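PDB 4HTL: beta-glucoside kinase from Listeria monocytogenes, which phosphorylates cellobiose with ATP to give cellobiose-6'-phosphate, and may also act as a transcriptional regulator of the cellobiose phosphotransferase operon. Local coordinates for residues Thr239-Gly244 / Arg267-Glu272; Leu123-Cys128 / Ile139-Glu144; Phe221-Cys226 / Lys258-Ser263; Thr133-Gly138 / Thr173-Thr178. One frame throughout, in Å; residues are numbered along the deposited sequence.

Overall arrangement
Contacts 1, 2 and 4 all draw on one mixed five-stranded sheet, whereas contact 3 joins two helices packed near it. Contacts 1 and 2 have centres about 12 Å apart and meet where strands 240-244 and 126-131 run side by side; a probable hydrogen bond joins Phe-242 N to Leu-127 O (2.9 Å). Contacts 2 and 4 share strand 135-141, with centres about 20 Å apart. Contact 3 lies about 13 Å from contact 1 and about 15 Å from contact 4, centre to centre, and packs against both. Contact 4 comes nearest to the probable nucleotide site: Gly-134 lies about 10 Å from Gly-13, residue to residue, which is assigned to ATP binding by similarity.

Contact 1 (Thr239-Gly244 / Arg267-Glu272); sequences THIFIG and RDTIIE
Glu-272, Ile-241 and Ile-270 bury more surface than any other residues in this pairing of two parallel strands. The methylene CG of Glu-272 meets the edge of the Phe-242 ring, 3.6 Å from CD1. It gets there because CG stands between the backbone N and the carbonyl carbon (chi1 60°), which lays the extended chain alongside the phenyl group. The carboxylate then runs on to the His-240 ring, nearly coplanar with it, and OE2 lies in the ring plane beside CD2. Its other oxygen, OE1, forms a salt bridge with Lys-119. Ile-270 covers one face of the same imidazole: its CB sits 4.1 Å from the ring centroid in a CH-pi contact, and CD1 reaches NE2. At the ring's edge, ND1 is hydrogen-bonded to Thr-239 OG1. Ile-241 occupies the other side of the sheet, where CG1 rests 3.9 Å from Thr-269 CG2 and helix 212-236 packs against it. Its amide also bonds Ile-270 O at 2.8 Å, and Ile-243 N reaches Glu-272 O in the same way; Glu-272 N to Ile-241 O is weak by comparison. With helix 253-261 linking the two strands, the arrangement is a beta-alpha-beta crossover of the actin-like ATPase fold.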
loop_
_atom_site.group_PDB
_atom_site.type_symbol
_atom_site.label_atom_id
_atom_site.label_comp_id
_atom_site.label_asym_id
_atom_site.label_seq_id
_atom_site.Cartn_x
_atom_site.Cartn_y
_atom_site.Cartn_z
ATOM N N THR A 239 -11.161 -3.717 4.194
ATOM C CA THR A 239 -12.457 -4.365 4.114
ATOM C C THR A 239 -13.289 -3.849 2.923
ATOM O O THR A 239 -14.080 -4.596 2.337
ATOM C CB THR A 239 -13.232 -4.169 5.438
ATOM O OG1 THR A 239 -13.478 -2.769 5.671
ATOM C CG2 THR A 239 -12.462 -4.842 6.595
ATOM N N HIS A 240 -13.061 -2.588 2.568
ATOM C CA HIS A 240 -13.870 -1.855 1.577
ATOM C C HIS A 240 -12.960 -0.985 0.735
ATOM O O HIS A 240 -12.009 -0.384 1.254
ATOM C CB HIS A 240 -14.886 -0.916 2.230
ATOM C CG HIS A 240 -15.963 -1.608 2.993
ATOM N ND1 HIS A 240 -15.715 -2.308 4.130
ATOM C CD2 HIS A 240 -17.324 -1.683 2.774
ATOM C CE1 HIS A 240 -16.864 -2.800 4.602
ATOM N NE2 HIS A 240 -17.854 -2.430 3.763
ATOM N N ILE A 241 -13.238 -0.925 -0.558
ATOM C CA ILE A 241 -12.662 0.089 -1.437
ATOM C C ILE A 241 -13.807 0.846 -2.063
ATOM O O ILE A 241 -14.639 0.273 -2.782
ATOM C CB ILE A 241 -11.755 -0.507 -2.535
ATOM C CG1 ILE A 241 -10.606 -1.339 -1.884
ATOM C CG2 ILE A 241 -11.181 0.592 -3.465
ATOM C CD1 ILE A 241 -9.717 -2.048 -2.885
ATOM N N PHE A 242 -13.832 2.133 -1.784
ATOM C CA PHE A 242 -14.863 3.019 -2.315
ATOM C C PHE A 242 -14.363 3.691 -3.571
ATOM O O PHE A 242 -13.313 4.367 -3.556
ATOM C CB PHE A 242 -15.292 4.050 -1.277
ATOM C CG PHE A 242 -15.832 3.434 0.003
ATOM C CD1 PHE A 242 -16.946 2.634 -0.024
ATOM C CD2 PHE A 242 -15.166 3.583 1.220
ATOM C CE1 PHE A 242 -17.421 2.018 1.109
ATOM C CE2 PHE A 242 -15.659 2.998 2.359
ATOM C CZ PHE A 242 -16.762 2.208 2.310
ATOM N N ILE A 243 -15.124 3.543 -4.655
ATOM C CA ILE A 243 -14.667 4.040 -5.938
ATOM C C ILE A 243 -15.548 5.190 -6.390
ATOM O O ILE A 243 -16.776 5.103 -6.315
ATOM C CB ILE A 243 -14.645 2.947 -7.028
ATOM C CG1 ILE A 243 -13.899 1.660 -6.548
ATOM C CG2 ILE A 243 -13.982 3.553 -8.305
ATOM C CD1 ILE A 243 -13.888 0.461 -7.523
ATOM N N GLY A 244 -14.891 6.304 -6.754
ATOM C CA GLY A 244 -15.562 7.507 -7.154
ATOM C C GLY A 244 -14.900 8.150 -8.360
ATOM O O GLY A 244 -14.041 7.556 -9.006
ATOM N N ARG A 267 -11.482 -11.445 -2.978
ATOM C CA ARG A 267 -10.872 -11.929 -1.750
ATOM C C ARG A 267 -11.430 -11.244 -0.532
ATOM O O ARG A 267 -10.694 -10.667 0.290
ATOM C CB ARG A 267 -9.364 -11.853 -1.821
ATOM C CG ARG A 267 -8.742 -12.773 -0.794
ATOM C CD ARG A 267 -7.408 -12.315 -0.262
ATOM N NE ARG A 267 -7.430 -10.979 0.281
ATOM C CZ ARG A 267 -6.356 -10.360 0.754
ATOM N NH1 ARG A 267 -5.200 -11.021 0.828
ATOM N NH2 ARG A 267 -6.451 -9.102 1.168
ATOM N N ASP A 268 -12.763 -11.269 -0.476
ATOM C CA ASP A 268 -13.583 -10.704 0.604
ATOM C C ASP A 268 -13.777 -9.161 0.601
ATOM O O ASP A 268 -14.512 -8.611 1.456
ATOM C CB ASP A 268 -13.112 -11.192 1.964
ATOM C CG ASP A 268 -12.962 -12.709 2.019
ATOM O OD1 ASP A 268 -13.989 -13.419 1.846
ATOM O OD2 ASP A 268 -11.798 -13.174 2.178
ATOM N N THR A 269 -13.062 -8.463 -0.260
ATOM C CA THR A 269 -13.124 -7.017 -0.297
ATOM C C THR A 269 -14.429 -6.582 -0.887
ATOM O O THR A 269 -14.841 -7.109 -1.923
ATOM C CB THR A 269 -11.979 -6.460 -1.142
ATOM O OG1 THR A 269 -10.757 -7.112 -0.791
ATOM C CG2 THR A 269 -11.820 -4.942 -0.979
ATOM N N ILE A 270 -15.055 -5.611 -0.235
ATOM C CA ILE A 270 -16.274 -4.992 -0.749
ATOM C C ILE A 270 -15.892 -3.768 -1.580
ATOM O O ILE A 270 -15.125 -2.948 -1.142
ATOM C CB ILE A 270 -17.206 -4.589 0.393
ATOM C CG1 ILE A 270 -17.761 -5.862 1.067
ATOM C CG2 ILE A 270 -18.375 -3.698 -0.098
ATOM C CD1 ILE A 270 -18.373 -5.582 2.427
ATOM N N ILE A 271 -16.362 -3.744 -2.829
ATOM C CA ILE A 271 -16.237 -2.575 -3.696
ATOM C C ILE A 271 -17.603 -1.944 -3.898
ATOM O O ILE A 271 -18.568 -2.623 -4.209
ATOM C CB ILE A 271 -15.453 -2.825 -5.043
ATOM C CG1 ILE A 271 -16.170 -3.791 -5.964
ATOM C CG2 ILE A 271 -14.013 -3.301 -4.754
ATOM C CD1 ILE A 271 -15.582 -3.883 -7.395
ATOM N N GLU A 272 -17.661 -0.626 -3.762
ATOM C CA GLU A 272 -18.904 0.115 -3.944
ATOM C C GLU A 272 -18.571 1.575 -4.185
ATOM O O GLU A 272 -17.427 1.991 -4.035
ATOM C CB GLU A 272 -19.874 -0.058 -2.750
ATOM C CG GLU A 272 -19.351 0.394 -1.446
ATOM C CD GLU A 272 -20.353 0.065 -0.332
ATOM O OE1 GLU A 272 -21.510 0.454 -0.482
ATOM O OE2 GLU A 272 -19.971 -0.594 0.670
HETATM O O HOH W 1 -14.806 -6.931 3.533
#

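Contact 2 (Leu123-Cys128 / Ile139-Glu144)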
loop_
_atom_site.group_PDB
_atom_site.type_symbol
_atom_site.label_atom_id
_atom_site.label_comp_id
_atom_site.label_asym_id
_atom_site.label_seq_id
_atom_site.Cartn_x
_atom_site.Cartn_y
_atom_site.Cartn_z
ATOM N N LEU A 123 -15.427 1.876 9.904
ATOM C CA LEU A 123 -14.346 1.107 9.311
ATOM C C LEU A 123 -12.976 1.585 9.724
ATOM O O LEU A 123 -12.701 2.776 9.698
ATOM C CB LEU A 123 -14.434 1.195 7.812
ATOM C CG LEU A 123 -15.732 0.730 7.175
ATOM C CD1 LEU A 123 -15.615 0.782 5.643
ATOM C CD2 LEU A 123 -16.138 -0.684 7.630
ATOM N N ASP A 124 -12.112 0.652 10.094
ATOM C CA ASP A 124 -10.701 0.976 10.390
ATOM C C ASP A 124 -9.720 0.771 9.236
ATOM O O ASP A 124 -8.619 1.293 9.293
ATOM C CB ASP A 124 -10.231 0.147 11.563
ATOM C CG ASP A 124 -10.788 0.635 12.892
ATOM O OD1 ASP A 124 -11.301 1.771 13.044
ATOM O OD2 ASP A 124 -10.700 -0.156 13.805
ATOM N N ASP A 125 -10.115 0.060 8.192
ATOM C CA ASP A 125 -9.195 -0.235 7.094
ATOM C C ASP A 125 -9.978 -0.193 5.792
ATOM O O ASP A 125 -10.719 -1.124 5.475
ATOM C CB ASP A 125 -8.566 -1.637 7.271
ATOM C CG ASP A 125 -7.639 -1.720 8.446
ATOM O OD1 ASP A 125 -8.133 -2.115 9.545
ATOM O OD2 ASP A 125 -6.463 -1.285 8.308
ATOM N N PHE A 126 -9.947 0.968 5.127
ATOM C CA PHE A 126 -10.579 1.106 3.821
ATOM C C PHE A 126 -9.777 2.051 2.955
ATOM O O PHE A 126 -8.945 2.804 3.450
ATOM C CB PHE A 126 -12.027 1.571 3.927
ATOM C CG PHE A 126 -12.238 3.007 4.344
ATOM C CD1 PHE A 126 -12.285 3.367 5.710
ATOM C CD2 PHE A 126 -12.467 3.983 3.416
ATOM C CE1 PHE A 126 -12.557 4.640 6.079
ATOM C CE2 PHE A 126 -12.719 5.272 3.779
ATOM C CZ PHE A 126 -12.797 5.603 5.137
ATOM N N LEU A 127 -9.978 1.918 1.653
ATOM C CA LEU A 127 -9.360 2.778 0.689
ATOM C C LEU A 127 -10.428 3.519 -0.128
ATOM O O LEU A 127 -11.535 3.047 -0.313
ATOM C CB LEU A 127 -8.483 2.000 -0.272
ATOM C CG LEU A 127 -7.494 0.980 0.317
ATOM C CD1 LEU A 127 -6.789 0.178 -0.785
ATOM C CD2 LEU A 127 -6.461 1.746 1.188
ATOM N N CYS A 128 -10.025 4.671 -0.629
ATOM C CA CYS A 128 -10.781 5.393 -1.652
ATOM C C CYS A 128 -9.952 5.493 -2.951
ATOM O O CYS A 128 -8.804 5.975 -2.973
ATOM C CB CYS A 128 -11.116 6.738 -1.183
ATOM S SG CYS A 128 -12.283 6.776 0.200
ATOM N N ILE A 139 -5.910 6.451 1.800
ATOM C CA ILE A 139 -5.688 5.248 2.612
ATOM C C ILE A 139 -6.110 5.503 4.057
ATOM O O ILE A 139 -5.599 6.418 4.702
ATOM C CB ILE A 139 -4.188 4.877 2.668
ATOM C CG1 ILE A 139 -3.626 4.664 1.259
ATOM C CG2 ILE A 139 -3.937 3.641 3.562
ATOM C CD1 ILE A 139 -2.121 4.873 1.149
ATOM N N PHE A 140 -6.941 4.600 4.575
ATOM C CA PHE A 140 -7.323 4.577 6.003
ATOM C C PHE A 140 -6.893 3.180 6.506
ATOM O O PHE A 140 -7.400 2.157 6.039
ATOM C CB PHE A 140 -8.815 4.815 6.156
ATOM C CG PHE A 140 -9.222 5.409 7.477
ATOM C CD1 PHE A 140 -8.949 6.737 7.753
ATOM C CD2 PHE A 140 -9.953 4.683 8.389
ATOM C CE1 PHE A 140 -9.335 7.296 8.953
ATOM C CE2 PHE A 140 -10.366 5.261 9.583
ATOM C CZ PHE A 140 -10.078 6.572 9.843
ATOM N N SER A 141 -5.908 3.176 7.407
ATOM C CA SER A 141 -5.370 1.933 8.005
ATOM C C SER A 141 -5.325 2.111 9.522
ATOM O O SER A 141 -4.916 3.151 10.025
ATOM C CB SER A 141 -4.002 1.603 7.512
ATOM O OG SER A 141 -3.926 1.362 6.127
ATOM N N ASN A 142 -5.679 1.070 10.240
ATOM C CA ASN A 142 -5.701 1.152 11.699
ATOM C C ASN A 142 -6.446 2.340 12.265
ATOM O O ASN A 142 -6.067 2.889 13.327
ATOM C CB ASN A 142 -4.327 1.250 12.282
ATOM C CG ASN A 142 -3.537 -0.004 12.137
ATOM O OD1 ASN A 142 -4.059 -1.092 12.328
ATOM N ND2 ASN A 142 -2.253 0.140 11.831
ATOM N N GLY A 143 -7.531 2.701 11.604
ATOM C CA GLY A 143 -8.421 3.750 12.102
ATOM C C GLY A 143 -7.878 5.153 11.928
ATOM O O GLY A 143 -8.403 6.067 12.542
ATOM N N GLU A 144 -6.879 5.334 11.049
ATOM C CA GLU A 144 -6.189 6.611 10.818
ATOM C C GLU A 144 -5.872 6.813 9.338
ATOM O O GLU A 144 -5.546 5.851 8.668
ATOM C CB GLU A 144 -4.818 6.566 11.491
ATOM C CG GLU A 144 -4.752 6.975 12.930
ATOM C CD GLU A 144 -3.312 7.087 13.334
ATOM O OE1 GLU A 144 -2.688 8.132 13.007
ATOM O OE2 GLU A 144 -2.805 6.103 13.907
HETATM O O HOH W 2 -5.131 -1.172 5.871
HETATM O O HOH W 3 -4.387 -2.409 9.677
HETATM O O HOH W 4 -7.033 -2.381 11.825
#
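Phe-126 and Phe-140 face each other in a hydrogen-bonded antiparallel pair, so their backbones and their rings both take part. The backbone bonds run both ways: Phe-140 N gives to Phe-126 O at 2.9 Å, while Phe-126 N to Phe-140 O is more bent (133° at the hydrogen). Further out, Gly-143 N meets Asp-124 O in the carbonyl plane, on a lone pair, and so ties the type I' turn from Ser-141 to Glu-144 to the loop that leads into strand 126-131.

The apolar contacts fall on both sides of the sheet. Phe-126 holds CG between its backbone N and carbonyl carbon (chi1 71°), which turns one ring face under Phe-140 CB, 4.0 Å from the centroid. The two rings are oblique, with planes at 40°, and touch through Phe-126 CE1 and Phe-140 CD2 (3.5 Å). Leu-111 of helix 106-117 packs against both. On the other side, Leu-127 CD2 lies alongside Ile-139 CG2.

Polar side-chain contacts centre on Asp-125. Its OD2 takes the Asn-142 N-H at 3.1 Å from well above the carboxylate plane, and a water links the same oxygen to Ser-141 OG. Asn-142 ND2 turns instead to Leu-145 O of the second subunit. A buried carboxylate held by an amide and by water is consistent with an ionised Asp-125 that helps hold the turn at Asn-142, close to the dimer interface.

Contact 3 (Phe221-Cys226 / Lys258-Ser263)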
loop_
_atom_site.group_PDB
_atom_site.type_symbol
_atom_site.label_atom_id
_atom_site.label_comp_id
_atom_site.label_asym_id
_atom_site.label_seq_id
_atom_site.Cartn_x
_atom_site.Cartn_y
_atom_site.Cartn_z
ATOM N N PHE A 221 -9.651 -1.105 -20.187
ATOM C CA PHE A 221 -9.867 -0.204 -19.056
ATOM C C PHE A 221 -10.183 -1.003 -17.791
ATOM O O PHE A 221 -9.566 -0.818 -16.728
ATOM C CB PHE A 221 -10.981 0.788 -19.448
ATOM C CG PHE A 221 -11.403 1.748 -18.351
ATOM C CD1 PHE A 221 -10.567 2.766 -17.907
ATOM C CD2 PHE A 221 -12.684 1.719 -17.882
ATOM C CE1 PHE A 221 -10.984 3.669 -16.956
ATOM C CE2 PHE A 221 -13.126 2.625 -16.941
ATOM C CZ PHE A 221 -12.272 3.611 -16.472
ATOM N N TYR A 222 -11.136 -1.924 -17.878
ATOM C CA TYR A 222 -11.516 -2.685 -16.699
ATOM C C TYR A 222 -10.385 -3.590 -16.227
ATOM O O TYR A 222 -10.158 -3.747 -15.019
ATOM C CB TYR A 222 -12.789 -3.487 -16.960
ATOM C CG TYR A 222 -14.059 -2.646 -16.961
ATOM C CD1 TYR A 222 -14.238 -1.617 -16.059
ATOM C CD2 TYR A 222 -15.144 -2.993 -17.716
ATOM C CE1 TYR A 222 -15.389 -0.862 -16.018
ATOM C CE2 TYR A 222 -16.337 -2.255 -17.653
ATOM C CZ TYR A 222 -16.443 -1.194 -16.828
ATOM O OH TYR A 222 -17.634 -0.505 -16.806
ATOM N N THR A 223 -9.610 -4.113 -17.158
ATOM C CA THR A 223 -8.445 -4.936 -16.772
ATOM C C THR A 223 -7.420 -4.097 -15.988
ATOM O O THR A 223 -6.904 -4.543 -15.001
ATOM C CB THR A 223 -7.780 -5.604 -17.998
ATOM O OG1 THR A 223 -8.696 -6.564 -18.566
ATOM C CG2 THR A 223 -6.406 -6.298 -17.627
ATOM N N GLY A 224 -7.178 -2.863 -16.413
ATOM C CA GLY A 224 -6.302 -2.005 -15.711
ATOM C C GLY A 224 -6.818 -1.705 -14.324
ATOM O O GLY A 224 -6.063 -1.712 -13.359
ATOM N N ILE A 225 -8.119 -1.418 -14.203
ATOM C CA ILE A 225 -8.694 -1.172 -12.872
ATOM C C ILE A 225 -8.539 -2.421 -11.956
ATOM O O ILE A 225 -8.124 -2.304 -10.789
ATOM C CB ILE A 225 -10.157 -0.749 -12.916
ATOM C CG1 ILE A 225 -10.281 0.589 -13.655
ATOM C CG2 ILE A 225 -10.730 -0.596 -11.487
ATOM C CD1 ILE A 225 -11.703 0.981 -14.031
ATOM N N CYS A 226 -8.833 -3.595 -12.520
ATOM C CA CYS A 226 -8.680 -4.846 -11.787
ATOM C C CYS A 226 -7.216 -5.078 -11.333
ATOM O O CYS A 226 -7.008 -5.622 -10.262
ATOM C CB CYS A 226 -9.162 -6.026 -12.611
ATOM S SG CYS A 226 -10.960 -6.090 -12.762
ATOM N N LYS A 258 -17.145 -5.907 -10.754
ATOM C CA LYS A 258 -17.255 -7.186 -10.047
ATOM C C LYS A 258 -17.204 -8.352 -11.031
ATOM O O LYS A 258 -16.643 -9.401 -10.727
ATOM C CB LYS A 258 -18.552 -7.248 -9.221
ATOM C CG LYS A 258 -18.547 -6.411 -7.939
ATOM C CD LYS A 258 -19.911 -6.537 -7.293
ATOM C CE LYS A 258 -20.004 -5.758 -6.026
ATOM N NZ LYS A 258 -21.399 -5.830 -5.522
ATOM N N HIS A 259 -17.892 -8.208 -12.163
ATOM C CA HIS A 259 -17.893 -9.245 -13.204
ATOM C C HIS A 259 -16.462 -9.510 -13.674
ATOM O O HIS A 259 -15.934 -10.640 -13.650
ATOM C CB HIS A 259 -18.810 -8.799 -14.341
ATOM C CG HIS A 259 -18.943 -9.787 -15.455
ATOM N ND1 HIS A 259 -19.768 -10.879 -15.391
ATOM C CD2 HIS A 259 -18.389 -9.785 -16.720
ATOM C CE1 HIS A 259 -19.717 -11.516 -16.576
ATOM N NE2 HIS A 259 -18.889 -10.847 -17.386
ATOM N N HIS A 260 -15.783 -8.449 -14.059
ATOM C CA HIS A 260 -14.394 -8.560 -14.516
ATOM C C HIS A 260 -13.471 -9.149 -13.466
ATOM O O HIS A 260 -12.543 -9.928 -13.769
ATOM C CB HIS A 260 -13.907 -7.183 -14.955
ATOM C CG HIS A 260 -12.989 -7.212 -16.120
ATOM N ND1 HIS A 260 -13.437 -7.320 -17.414
ATOM C CD2 HIS A 260 -11.610 -7.107 -16.183
ATOM C CE1 HIS A 260 -12.382 -7.303 -18.243
ATOM N NE2 HIS A 260 -11.259 -7.169 -17.495
HETATM N N MSE A 261 -13.705 -8.769 -12.204
HETATM C CA MSE A 261 -12.943 -9.271 -11.071
HETATM C C MSE A 261 -13.112 -10.752 -10.788
HETATM O O MSE A 261 -12.312 -11.337 -10.071
HETATM C CB MSE A 261 -13.260 -8.475 -9.787
HETATM C CG MSE A 261 -12.598 -7.139 -9.673
HETATM SE SE MSE A 261 -10.667 -7.146 -9.587
HETATM C CE MSE A 261 -10.287 -7.942 -7.843
ATOM N N GLU A 262 -14.039 -11.410 -11.450
ATOM C CA GLU A 262 -14.173 -12.866 -11.291
ATOM C C GLU A 262 -12.916 -13.608 -11.759
ATOM O O GLU A 262 -12.631 -14.715 -11.283
ATOM C CB GLU A 262 -15.439 -13.366 -12.014
ATOM C CG GLU A 262 -16.701 -12.835 -11.334
ATOM C CD GLU A 262 -17.994 -13.415 -11.856
ATOM O OE1 GLU A 262 -17.955 -14.258 -12.730
ATOM O OE2 GLU A 262 -19.078 -12.977 -11.391
ATOM N N SER A 263 -12.126 -12.959 -12.635
ATOM C CA SER A 263 -10.880 -13.545 -13.127
ATOM C C SER A 263 -9.693 -13.270 -12.185
ATOM O O SER A 263 -8.592 -13.793 -12.415
ATOM C CB SER A 263 -10.555 -13.037 -14.494
ATOM O OG SER A 263 -11.526 -13.370 -15.466
#
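The imidazole of His-260, modelled in two conformers, makes the contacts described here in one of them, with chi1 at -144°, some way from the usual staggered value; for the other they are doubtful. In this conformer Tyr-222 CB lies over the centre of one face, 3.8 Å from the centroid and only 6° off the ring normal, a CH-pi contact. At the edge, in the ring plane, Thr-223 OG1 is hydrogen-bonded to NE2 at 2.8 Å. The sulfur of Cys-226 also comes at the edge, 3.6 Å from CD2.

Thr-223 can reach the ring because OG1 lies beside its own backbone N, anti to the carbonyl carbon; the hydroxyl is shared between NE2 and Thr-219 O, one turn earlier. Residue 261, a selenomethionine, bends at both chi2 and chi3, and this curl brings SE within 3.4 Å of Cys-226 SG. Thus Cys-226 is wedged between the edge of the imidazole and the selenium.

The patch joins the long helix 212-236 to the end of helix 253-261. Tyr-222 extends the interface along the latter, packing on Phe-253 and Leu-257, while Phe-264 lies against Cys-226. Thr-223 itself also packs on Arg-163 of the second subunit. Elsewhere on helix 212-236, Phe-221 and Ile-225 pack on Ile-131 of strand 126-131.

Contact 4 (Thr133-Gly138 / Thr173-Thr178)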
loop_
_atom_site.group_PDB
_atom_site.type_symbol
_atom_site.label_atom_id
_atom_site.label_comp_id
_atom_site.label_asym_id
_atom_site.label_seq_id
_atom_site.Cartn_x
_atom_site.Cartn_y
_atom_site.Cartn_z
ATOM N N THR A 133 -10.174 11.929 -15.020
ATOM C CA THR A 133 -9.098 12.338 -15.886
ATOM C C THR A 133 -7.763 11.758 -15.427
ATOM O O THR A 133 -6.906 11.423 -16.265
ATOM C CB THR A 133 -9.044 13.874 -16.041
ATOM O OG1 THR A 133 -8.769 14.475 -14.774
ATOM C CG2 THR A 133 -10.369 14.379 -16.580
ATOM N N GLY A 134 -7.577 11.662 -14.113
ATOM C CA GLY A 134 -6.464 10.935 -13.525
ATOM C C GLY A 134 -6.987 9.987 -12.450
ATOM O O GLY A 134 -8.177 9.692 -12.369
ATOM N N ILE A 135 -6.073 9.468 -11.650
ATOM C CA ILE A 135 -6.395 8.568 -10.576
ATOM C C ILE A 135 -5.973 9.205 -9.264
ATOM O O ILE A 135 -4.869 9.752 -9.151
ATOM C CB ILE A 135 -5.637 7.264 -10.709
ATOM C CG1 ILE A 135 -5.908 6.612 -12.079
ATOM C CG2 ILE A 135 -5.904 6.310 -9.568
ATOM C CD1 ILE A 135 -7.224 5.977 -12.221
ATOM N N GLY A 136 -6.868 9.134 -8.298
ATOM C CA GLY A 136 -6.603 9.551 -6.920
ATOM C C GLY A 136 -6.750 8.395 -5.966
ATOM O O GLY A 136 -7.460 7.457 -6.236
ATOM N N GLY A 137 -6.086 8.527 -4.821
ATOM C CA GLY A 137 -6.107 7.565 -3.772
ATOM C C GLY A 137 -6.106 8.213 -2.421
ATOM O O GLY A 137 -5.447 9.235 -2.205
ATOM N N GLY A 138 -6.807 7.553 -1.509
ATOM C CA GLY A 138 -6.689 7.792 -0.055
ATOM C C GLY A 138 -6.662 6.458 0.707
ATOM O O GLY A 138 -7.321 5.465 0.340
ATOM N N THR A 173 1.892 3.501 -16.099
ATOM C CA THR A 173 1.115 3.620 -14.852
ATOM C C THR A 173 -0.354 3.896 -15.123
ATOM O O THR A 173 -0.725 4.400 -16.191
ATOM C CB THR A 173 1.690 4.683 -13.899
ATOM O OG1 THR A 173 1.445 6.001 -14.421
ATOM C CG2 THR A 173 3.143 4.448 -13.639
ATOM N N LEU A 174 -1.198 3.560 -14.150
ATOM C CA LEU A 174 -2.674 3.747 -14.257
ATOM C C LEU A 174 -3.022 5.160 -14.695
ATOM O O LEU A 174 -3.922 5.334 -15.531
ATOM C CB LEU A 174 -3.374 3.421 -12.949
ATOM C CG LEU A 174 -3.370 1.939 -12.507
ATOM C CD1 LEU A 174 -3.830 1.792 -11.046
ATOM C CD2 LEU A 174 -4.201 1.045 -13.470
ATOM N N ASN A 175 -2.297 6.163 -14.172
ATOM C CA ASN A 175 -2.540 7.572 -14.560
ATOM C C ASN A 175 -2.554 7.787 -16.057
ATOM O O ASN A 175 -3.229 8.716 -16.538
ATOM C CB ASN A 175 -1.485 8.486 -13.957
ATOM C CG ASN A 175 -1.800 8.899 -12.522
ATOM O OD1 ASN A 175 -2.959 9.081 -12.179
ATOM N ND2 ASN A 175 -0.763 9.131 -11.701
ATOM N N GLU A 176 -1.685 7.062 -16.748
ATOM C CA GLU A 176 -1.547 7.176 -18.180
ATOM C C GLU A 176 -2.082 6.043 -19.031
ATOM O O GLU A 176 -2.012 6.126 -20.270
ATOM C CB GLU A 176 -0.081 7.513 -18.540
ATOM C CG GLU A 176 0.410 8.726 -17.766
ATOM C CD GLU A 176 1.765 9.280 -18.202
ATOM O OE1 GLU A 176 2.038 9.278 -19.416
ATOM O OE2 GLU A 176 2.528 9.757 -17.301
ATOM N N THR A 177 -2.608 4.980 -18.413
ATOM C CA THR A 177 -3.180 3.847 -19.165
ATOM C C THR A 177 -4.645 3.583 -18.900
ATOM O O THR A 177 -5.289 2.898 -19.693
ATOM C CB THR A 177 -2.447 2.519 -18.787
ATOM O OG1 THR A 177 -2.669 2.184 -17.416
ATOM C CG2 THR A 177 -0.930 2.671 -19.036
ATOM N N THR A 178 -5.144 4.035 -17.745
ATOM C CA THR A 178 -6.412 3.574 -17.217
ATOM C C THR A 178 -7.260 4.704 -16.601
ATOM O O THR A 178 -7.422 4.791 -15.377
ATOM C CB THR A 178 -6.180 2.420 -16.237
ATOM O OG1 THR A 178 -5.251 1.478 -16.809
ATOM C CG2 THR A 178 -7.454 1.731 -15.802
HETATM O O HOH W 5 -5.003 10.116 -18.052
HETATM O O HOH W 6 -3.540 11.582 -10.317
#
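Ile-135 and Asn-175 join the start of strand 135-141, the second strand of a beta hairpin, to the short helix 174-177. The glycine-rich sequence around Ile-135 resembles the phosphate-binding hairpins of the actin-like ATPase fold, and it probably lies near the nucleotide here too.

The conformation of Asn-175 decides the polar part of the contact. Its CG stands anti to the carbonyl carbon, beside the backbone N (chi1 -84°), and the amide swings from there across to the strand. OD1 then takes the N-H of Ile-135 at 3.2 Å, with the donor close to the line of the C=O bond (173°). The first amide of the strand is thereby held by a side chain from the helix. A water donates to both Asn-175 OD1 and Ile-135 O.

Ile-135 points toward the helix and supplies the packing. Its CG1 is also anti to the carbonyl carbon, but a second bend at chi2 (-75°) folds CD1 back to within 3.4 Å of Thr-178 O, just past the helix. Closer to its root, CB passes 3.6 Å from Asn-175 OD1, while CG1 makes apolar contact with Leu-174 CB (4.2 Å). Leu-174 and Thr-178 link the contact to its surroundings: the leucine packs on Met-159, and the threonine meets Phe-221 and Ile-225 of helix 212-236.

Another water links the backbones, donating to Thr-133 O at 2.9 Å and to Asn-175 O at 2.7 Å.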